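Local coordinates for protein cyanophycinase-like exopeptidase (actinobacterium SCGC AAA027-L06, PDB 6NQC) that is probably a serine peptidase of family S51, a cyanophycinase-like exopeptidase whose natural substrate is not established, at residues L110-G122 / G139-C153. Sequence-based numbering, arbitrary orientation.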
ATOM      1  N   LEU A 110      -6.594  17.631   0.506  1.00 25.14           N
ATOM      2  CA  LEU A 110      -5.596  17.186   1.474  1.00 22.48           C
ATOM      3  C   LEU A 110      -4.588  16.201   0.884  1.00 20.71           C
ATOM      4  O   LEU A 110      -3.397  16.224   1.234  1.00 23.65           O
ATOM      5  CB  LEU A 110      -6.286  16.510   2.652  1.00 24.85           C
ATOM      6  CG  LEU A 110      -6.490  17.324   3.930  1.00 38.16           C
ATOM      7  CD1 LEU A 110      -7.467  16.573   4.857  1.00 35.33           C
ATOM      8  CD2 LEU A 110      -5.207  17.643   4.631  1.00 35.31           C
ATOM      9  N   VAL A 111      -5.044  15.288   0.025  1.00 23.18           N
ATOM     10  CA  VAL A 111      -4.148  14.251  -0.475  1.00 21.81           C
ATOM     11  C   VAL A 111      -3.144  14.791  -1.472  1.00 23.51           C
ATOM     12  O   VAL A 111      -2.189  14.091  -1.829  1.00 22.85           O
ATOM     13  CB  VAL A 111      -4.901  13.087  -1.148  1.00 23.11           C
ATOM     14  CG1 VAL A 111      -5.683  12.309  -0.089  1.00 22.68           C
ATOM     15  CG2 VAL A 111      -5.823  13.598  -2.256  1.00 20.96           C
ATOM     16  N   LYS A 112      -3.330  16.020  -1.931  1.00 21.19           N
ATOM     17  CA  LYS A 112      -2.514  16.552  -3.001  1.00 18.01           C
ATOM     18  C   LYS A 112      -1.211  17.158  -2.504  1.00 21.29           C
ATOM     19  O   LYS A 112      -0.340  17.465  -3.324  1.00 25.93           O
ATOM     20  CB  LYS A 112      -3.300  17.605  -3.804  1.00 29.76           C
ATOM     21  CG  LYS A 112      -4.404  16.986  -4.649  1.00 26.97           C
ATOM     22  CD  LYS A 112      -4.955  17.954  -5.668  1.00 36.37           C
ATOM     23  CE  LYS A 112      -6.474  18.026  -5.578  1.00 47.63           C
ATOM     24  NZ  LYS A 112      -7.134  18.064  -6.923  1.00 43.37           N
ATOM     25  N   ASP A 113      -1.047  17.314  -1.192  1.00 18.08           N
ATOM     26  CA  ASP A 113       0.263  17.707  -0.624  1.00 21.79           C
ATOM     27  C   ASP A 113       0.517  16.944   0.681  1.00 21.19           C
ATOM     28  O   ASP A 113       0.302  17.452   1.784  1.00 26.73           O
ATOM     29  CB  ASP A 113       0.306  19.226  -0.421  1.00 27.04           C
ATOM     30  CG  ASP A 113       1.661  19.728   0.020  1.00 27.03           C
ATOM     31  OD1 ASP A 113       2.558  18.897   0.293  1.00 29.20           O
ATOM     32  OD2 ASP A 113       1.801  20.963   0.099  1.00 30.91           O
ATOM     33  N   ALA A 114       1.008  15.711   0.556  1.00 18.71           N
ATOM     34  CA  ALA A 114       1.205  14.846   1.714  1.00 17.01           C
ATOM     35  C   ALA A 114       2.532  14.120   1.575  1.00 19.55           C
ATOM     36  O   ALA A 114       2.795  13.513   0.537  1.00 20.18           O
ATOM     37  CB  ALA A 114       0.025  13.871   1.867  1.00 18.39           C
ATOM     38  N   ALA A 115       3.365  14.173   2.624  1.00 15.15           N
ATOM     39  CA  ALA A 115       4.636  13.458   2.566  1.00 16.15           C
ATOM     40  C   ALA A 115       4.437  11.942   2.457  1.00 14.48           C
ATOM     41  O   ALA A 115       5.214  11.245   1.776  1.00 16.25           O
ATOM     42  CB  ALA A 115       5.495  13.750   3.782  1.00 20.21           C
ATOM     43  N   LEU A 116       3.429  11.419   3.135  1.00 18.86           N
ATOM     44  CA  LEU A 116       3.090  10.001   3.010  1.00 17.09           C
ATOM     45  C   LEU A 116       1.582   9.813   2.980  1.00 16.48           C
ATOM     46  O   LEU A 116       0.840  10.388   3.790  1.00 15.19           O
ATOM     47  CB  LEU A 116       3.705   9.195   4.179  1.00 16.24           C
ATOM     48  CG  LEU A 116       3.280   7.749   4.412  1.00 15.43           C
ATOM     49  CD1 LEU A 116       3.599   6.840   3.224  1.00 18.20           C
ATOM     50  CD2 LEU A 116       3.918   7.176   5.644  1.00 18.06           C
ATOM     51  N   ILE A 117       1.132   8.976   2.047  1.00 14.97           N
ATOM     52  CA  ILE A 117      -0.247   8.508   2.002  1.00 15.26           C
ATOM     53  C   ILE A 117      -0.191   7.002   2.180  1.00 18.64           C
ATOM     54  O   ILE A 117       0.594   6.335   1.491  1.00 15.53           O
ATOM     55  CB  ILE A 117      -0.934   8.920   0.692  1.00 17.01           C
ATOM     56  CG1 ILE A 117      -0.964  10.443   0.595  1.00 16.56           C
ATOM     57  CG2 ILE A 117      -2.310   8.353   0.608  1.00 17.87           C
ATOM     58  CD1 ILE A 117      -1.394  10.916  -0.795  1.00 18.87           C
ATOM     59  N   TYR A 118      -0.943   6.473   3.158  1.00 13.73           N
ATOM     60  CA  TYR A 118      -0.884   5.069   3.571  1.00 17.26           C
ATOM     61  C   TYR A 118      -2.264   4.430   3.462  1.00 16.22           C
ATOM     62  O   TYR A 118      -3.218   4.936   4.048  1.00 15.44           O
ATOM     63  CB  TYR A 118      -0.370   4.972   5.021  1.00 14.24           C
ATOM     64  CG  TYR A 118       0.277   3.664   5.354  1.00 14.16           C
ATOM     65  CD1 TYR A 118      -0.505   2.520   5.573  1.00 17.06           C
ATOM     66  CD2 TYR A 118       1.665   3.536   5.420  1.00 17.69           C
ATOM     67  CE1 TYR A 118       0.078   1.316   5.871  1.00 16.49           C
ATOM     68  CE2 TYR A 118       2.246   2.315   5.698  1.00 22.91           C
ATOM     69  CZ  TYR A 118       1.428   1.206   5.928  1.00 17.77           C
ATOM     70  OH  TYR A 118       1.955  -0.034   6.218  1.00 19.09           O
ATOM     71  N   PHE A 119      -2.376   3.332   2.682  1.00 15.69           N
ATOM     72  CA  PHE A 119      -3.584   2.509   2.684  1.00 15.34           C
ATOM     73  C   PHE A 119      -3.409   1.397   3.716  1.00 14.96           C
ATOM     74  O   PHE A 119      -2.561   0.522   3.542  1.00 14.47           O
ATOM     75  CB  PHE A 119      -3.858   1.878   1.312  1.00 15.70           C
ATOM     76  CG  PHE A 119      -4.178   2.862   0.242  1.00 16.84           C
ATOM     77  CD1 PHE A 119      -5.305   3.658   0.327  1.00 20.57           C
ATOM     78  CD2 PHE A 119      -3.369   2.972  -0.872  1.00 21.33           C
ATOM     79  CE1 PHE A 119      -5.614   4.572  -0.686  1.00 20.22           C
ATOM     80  CE2 PHE A 119      -3.655   3.887  -1.875  1.00 27.13           C
ATOM     81  CZ  PHE A 119      -4.784   4.702  -1.780  1.00 19.67           C
ATOM     82  N   SER A 120      -4.210   1.403   4.780  1.00 13.82           N
ATOM     83  CA  SER A 120      -4.154   0.305   5.738  1.00 14.62           C
ATOM     84  C   SER A 120      -5.024  -0.866   5.261  1.00 17.18           C
ATOM     85  O   SER A 120      -5.681  -0.814   4.209  1.00 19.39           O
ATOM     86  CB  SER A 120      -4.560   0.773   7.131  1.00 16.20           C
ATOM     87  OG  SER A 120      -5.769   1.504   7.098  1.00 18.12           O
ATOM     88  N   GLY A 121      -4.979  -1.945   6.039  1.00 18.01           N
ATOM     89  CA  GLY A 121      -5.536  -3.221   5.635  1.00 16.75           C
ATOM     90  C   GLY A 121      -7.064  -3.309   5.794  1.00 17.14           C
ATOM     91  O   GLY A 121      -7.731  -2.429   6.339  1.00 19.75           O
ATOM     92  N   GLY A 122      -7.597  -4.403   5.270  1.00 15.25           N
ATOM     93  CA  GLY A 122      -9.007  -4.681   5.239  1.00 20.75           C
ATOM     94  C   GLY A 122      -9.366  -5.531   4.025  1.00 17.37           C
ATOM     95  O   GLY A 122      -8.743  -6.554   3.750  1.00 16.32           O
ATOM     96  N   GLY A 139      -6.142  12.600  -6.946  1.00 17.13           N
ATOM     97  CA  GLY A 139      -5.299  13.386  -6.046  1.00 19.12           C
ATOM     98  C   GLY A 139      -4.134  12.611  -5.451  1.00 18.65           C
ATOM     99  O   GLY A 139      -2.993  13.093  -5.427  1.00 17.79           O
ATOM    100  N   ILE A 140      -4.404  11.417  -4.938  1.00 18.00           N
ATOM    101  CA  ILE A 140      -3.342  10.582  -4.381  1.00 15.10           C
ATOM    102  C   ILE A 140      -2.289  10.273  -5.440  1.00 16.45           C
ATOM    103  O   ILE A 140      -1.078  10.332  -5.179  1.00 19.10           O
ATOM    104  CB  ILE A 140      -3.944   9.290  -3.792  1.00 16.30           C
ATOM    105  CG1 ILE A 140      -4.900   9.634  -2.659  1.00 17.13           C
ATOM    106  CG2 ILE A 140      -2.823   8.329  -3.334  1.00 16.55           C
ATOM    107  CD1 ILE A 140      -5.811   8.514  -2.255  1.00 16.22           C
ATOM    108  N   TYR A 141      -2.740   9.965  -6.659  1.00 19.42           N
ATOM    109  CA  TYR A 141      -1.840   9.656  -7.747  1.00 20.34           C
ATOM    110  C   TYR A 141      -0.970  10.854  -8.091  1.00 18.84           C
ATOM    111  O   TYR A 141       0.259  10.740  -8.196  1.00 21.42           O
ATOM    112  CB  TYR A 141      -2.657   9.217  -8.972  1.00 20.20           C
ATOM    113  CG  TYR A 141      -1.824   8.928 -10.190  1.00 17.58           C
ATOM    114  CD1 TYR A 141      -1.076   7.773 -10.275  1.00 22.63           C
ATOM    115  CD2 TYR A 141      -1.751   9.825 -11.240  1.00 26.89           C
ATOM    116  CE1 TYR A 141      -0.298   7.493 -11.371  1.00 22.33           C
ATOM    117  CE2 TYR A 141      -0.960   9.560 -12.337  1.00 24.85           C
ATOM    118  CZ  TYR A 141      -0.242   8.377 -12.406  1.00 29.49           C
ATOM    119  OH  TYR A 141       0.548   8.083 -13.507  1.00 35.74           O
ATOM    120  N   GLU A 142      -1.590  12.023  -8.231  1.00 19.79           N
ATOM    121  CA  GLU A 142      -0.838  13.240  -8.492  1.00 21.35           C
ATOM    122  C   GLU A 142       0.157  13.530  -7.380  1.00 18.74           C
ATOM    123  O   GLU A 142       1.302  13.937  -7.654  1.00 16.18           O
ATOM    124  CB  GLU A 142      -1.797  14.414  -8.663  1.00 23.97           C
ATOM    125  CG  GLU A 142      -2.542  14.460 -10.016  1.00 26.56           C
ATOM    126  CD  GLU A 142      -3.688  15.457  -9.971  1.00 31.59           C
ATOM    127  OE1 GLU A 142      -3.736  16.296  -9.034  1.00 32.09           O
ATOM    128  OE2 GLU A 142      -4.548  15.383 -10.859  1.00 33.04           O
ATOM    129  N   ASN A 143      -0.252  13.339  -6.123  1.00 19.10           N
ATOM    130  CA  ASN A 143       0.675  13.552  -5.013  1.00 17.17           C
ATOM    131  C   ASN A 143       1.885  12.630  -5.119  1.00 18.51           C
ATOM    132  O   ASN A 143       3.045  13.063  -5.000  1.00 16.51           O
ATOM    133  CB  ASN A 143      -0.059  13.356  -3.681  1.00 16.57           C
ATOM    134  CG  ASN A 143       0.804  13.740  -2.479  1.00 19.48           C
ATOM    135  OD1 ASN A 143       1.127  14.895  -2.279  1.00 17.82           O
ATOM    136  ND2 ASN A 143       1.163  12.761  -1.672  1.00 23.95           N
ATOM    137  N   TRP A 144       1.636  11.353  -5.394  1.00 15.03           N
ATOM    138  CA  TRP A 144       2.721  10.401  -5.547  1.00 16.69           C
ATOM    139  C   TRP A 144       3.608  10.771  -6.725  1.00 18.60           C
ATOM    140  O   TRP A 144       4.843  10.771  -6.617  1.00 20.96           O
ATOM    141  CB  TRP A 144       2.131   8.993  -5.705  1.00 18.96           C
ATOM    142  CG  TRP A 144       3.133   7.957  -6.018  1.00 20.48           C
ATOM    143  CD1 TRP A 144       4.262   7.670  -5.313  1.00 18.47           C
ATOM    144  CD2 TRP A 144       3.100   7.040  -7.127  1.00 24.98           C
ATOM    145  NE1 TRP A 144       4.952   6.661  -5.930  1.00 18.93           N
ATOM    146  CE2 TRP A 144       4.261   6.251  -7.042  1.00 21.85           C
ATOM    147  CE3 TRP A 144       2.215   6.837  -8.193  1.00 22.35           C
ATOM    148  CZ2 TRP A 144       4.553   5.249  -7.965  1.00 23.78           C
ATOM    149  CZ3 TRP A 144       2.513   5.828  -9.114  1.00 23.62           C
ATOM    150  CH2 TRP A 144       3.675   5.062  -8.985  1.00 24.78           C
ATOM    151  N   GLN A 145       2.996  11.078  -7.865  1.00 18.73           N
ATOM    152  CA  GLN A 145       3.778  11.406  -9.048  1.00 21.22           C
ATOM    153  C   GLN A 145       4.655  12.625  -8.814  1.00 23.22           C
ATOM    154  O   GLN A 145       5.705  12.744  -9.449  1.00 19.76           O
ATOM    155  CB  GLN A 145       2.856  11.612 -10.238  1.00 24.76           C
ATOM    156  CG  GLN A 145       2.282  10.291 -10.752  1.00 20.80           C
ATOM    157  CD  GLN A 145       3.312   9.494 -11.513  1.00 26.57           C
ATOM    158  OE1 GLN A 145       3.983  10.041 -12.411  1.00 22.62           O
ATOM    159  NE2 GLN A 145       3.486   8.223 -11.150  1.00 24.91           N
ATOM    160  N   SER A 146       4.272  13.500  -7.888  1.00 22.77           N
ATOM    161  CA  SER A 146       5.025  14.713  -7.608  1.00 21.85           C
ATOM    162  C   SER A 146       5.854  14.619  -6.320  1.00 24.97           C
ATOM    163  O   SER A 146       6.246  15.656  -5.760  1.00 22.25           O
ATOM    164  CB  SER A 146       4.057  15.907  -7.590  1.00 18.46           C
ATOM    165  OG  SER A 146       3.111  15.832  -6.520  1.00 23.27           O
ATOM    166  N   GLY A 147       6.147  13.417  -5.855  1.00 20.65           N
ATOM    167  CA  GLY A 147       7.187  13.197  -4.862  1.00 19.72           C
ATOM    168  C   GLY A 147       6.719  12.692  -3.517  1.00 20.08           C
ATOM    169  O   GLY A 147       7.572  12.359  -2.659  1.00 15.90           O
ATOM    170  N   GLY A 148       5.415  12.645  -3.265  1.00 19.73           N
ATOM    171  CA  GLY A 148       4.924  12.126  -2.008  1.00 19.25           C
ATOM    172  C   GLY A 148       5.011  10.608  -1.955  1.00 17.25           C
ATOM    173  O   GLY A 148       4.795   9.915  -2.953  1.00 18.88           O
ATOM    174  N   SER A 149       5.385  10.098  -0.779  1.00 15.49           N
ATOM    175  CA  SER A 149       5.464   8.659  -0.584  1.00 18.85           C
ATOM    176  C   SER A 149       4.057   8.050  -0.546  1.00 14.69           C
ATOM    177  O   SER A 149       3.095   8.647  -0.059  1.00 14.59           O
ATOM    178  CB  SER A 149       6.192   8.330   0.719  1.00 21.17           C
ATOM    179  OG  SER A 149       7.558   8.654   0.587  1.00 17.49           O
ATOM    180  N   LEU A 150       3.955   6.817  -1.042  1.00 15.50           N
ATOM    181  CA  LEU A 150       2.707   6.073  -1.055  1.00 13.12           C
ATOM    182  C   LEU A 150       3.003   4.631  -0.659  1.00 14.37           C
ATOM    183  O   LEU A 150       3.965   4.027  -1.160  1.00 16.82           O
ATOM    184  CB  LEU A 150       2.051   6.118  -2.438  1.00 16.73           C
ATOM    185  CG  LEU A 150       0.752   5.339  -2.664  1.00 20.21           C
ATOM    186  CD1 LEU A 150      -0.343   6.005  -1.852  1.00 20.45           C
ATOM    187  CD2 LEU A 150       0.353   5.393  -4.119  1.00 24.90           C
ATOM    188  N   ALA A 151       2.199   4.100   0.268  1.00 16.76           N
ATOM    189  CA  ALA A 151       2.384   2.754   0.774  1.00 15.02           C
ATOM    190  C   ALA A 151       1.027   2.110   0.983  1.00 15.95           C
ATOM    191  O   ALA A 151       0.022   2.790   1.200  1.00 14.65           O
ATOM    192  CB  ALA A 151       3.212   2.760   2.086  1.00 12.99           C
ATOM    193  N   GLY A 152       1.013   0.793   0.894  1.00 15.26           N
ATOM    194  CA  GLY A 152      -0.158   0.012   1.208  1.00 13.36           C
ATOM    195  C   GLY A 152       0.231  -1.261   1.916  1.00 19.02           C
ATOM    196  O   GLY A 152       1.244  -1.905   1.596  1.00 15.65           O
ATOM    197  N   CYS A 153      -0.557  -1.599   2.927  1.00 14.36           N
ATOM    198  CA  CYS A 153      -0.310  -2.759   3.768  1.00 17.21           C
ATOM    199  C   CYS A 153      -1.424  -3.780   3.567  1.00 17.30           C
ATOM    200  O   CYS A 153      -2.609  -3.427   3.613  1.00 17.21           O
ATOM    201  CB  CYS A 153      -0.213  -2.334   5.225  1.00 17.85           C
ATOM    202  SG  CYS A 153      -0.025  -3.690   6.344  1.00 18.56           S
TER
HETATM  203  O   HOH W   1      -0.098  16.902  -5.985  1.00 22.99           O
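Asn143 pushes its side chain out of helix 139-145 into the loop between the turn at 110-113 and strand 116-119, and there it pairs with both backbone groups of Ala114. Its ND2 donates to Ala114 O at 2.8 Å, almost straight (173°) and on a lone pair in the carbonyl plane, while OD1 takes Ala114 N at 3.0 Å from above its own plane. With CG anti to the backbone N (chi1 -173°), the amide is carried to Ala114, and two bonds fix its rotation; Lys54 adds a third, to OD1. One helical turn earlier, Gly139 leaves a dent that Val111 CG2 fills, packing 3.7 Å from Gly139 C.

Ile140 is the next bump. Its CG1 lies against Val111, its CG2 meets Ile117 CD1 at 3.9 Å, and its CD1 reaches the Phe119 ring at CZ. Leu150 CD1 fits against Ile117 CB and Phe119 CE2, adding to the apolar layer between helix and sheet. On the other face, the Ala151 methyl sits 3.8 Å from Tyr118 CD2, and Cys153 CB comes within 3.3 Å of Tyr118 OH.

Five backbone bonds, from Ser149 N to Ala115 O through Cys153 N to Phe119 O, zip the strands together. A Schellman motif at Gly147 ends the helix and turns the chain into strand 149-153. Together strand 116-119, the helices between and strand 149-153 make a parallel β-α-β crossover, whose second strand runs into a probable nucleophile elbow.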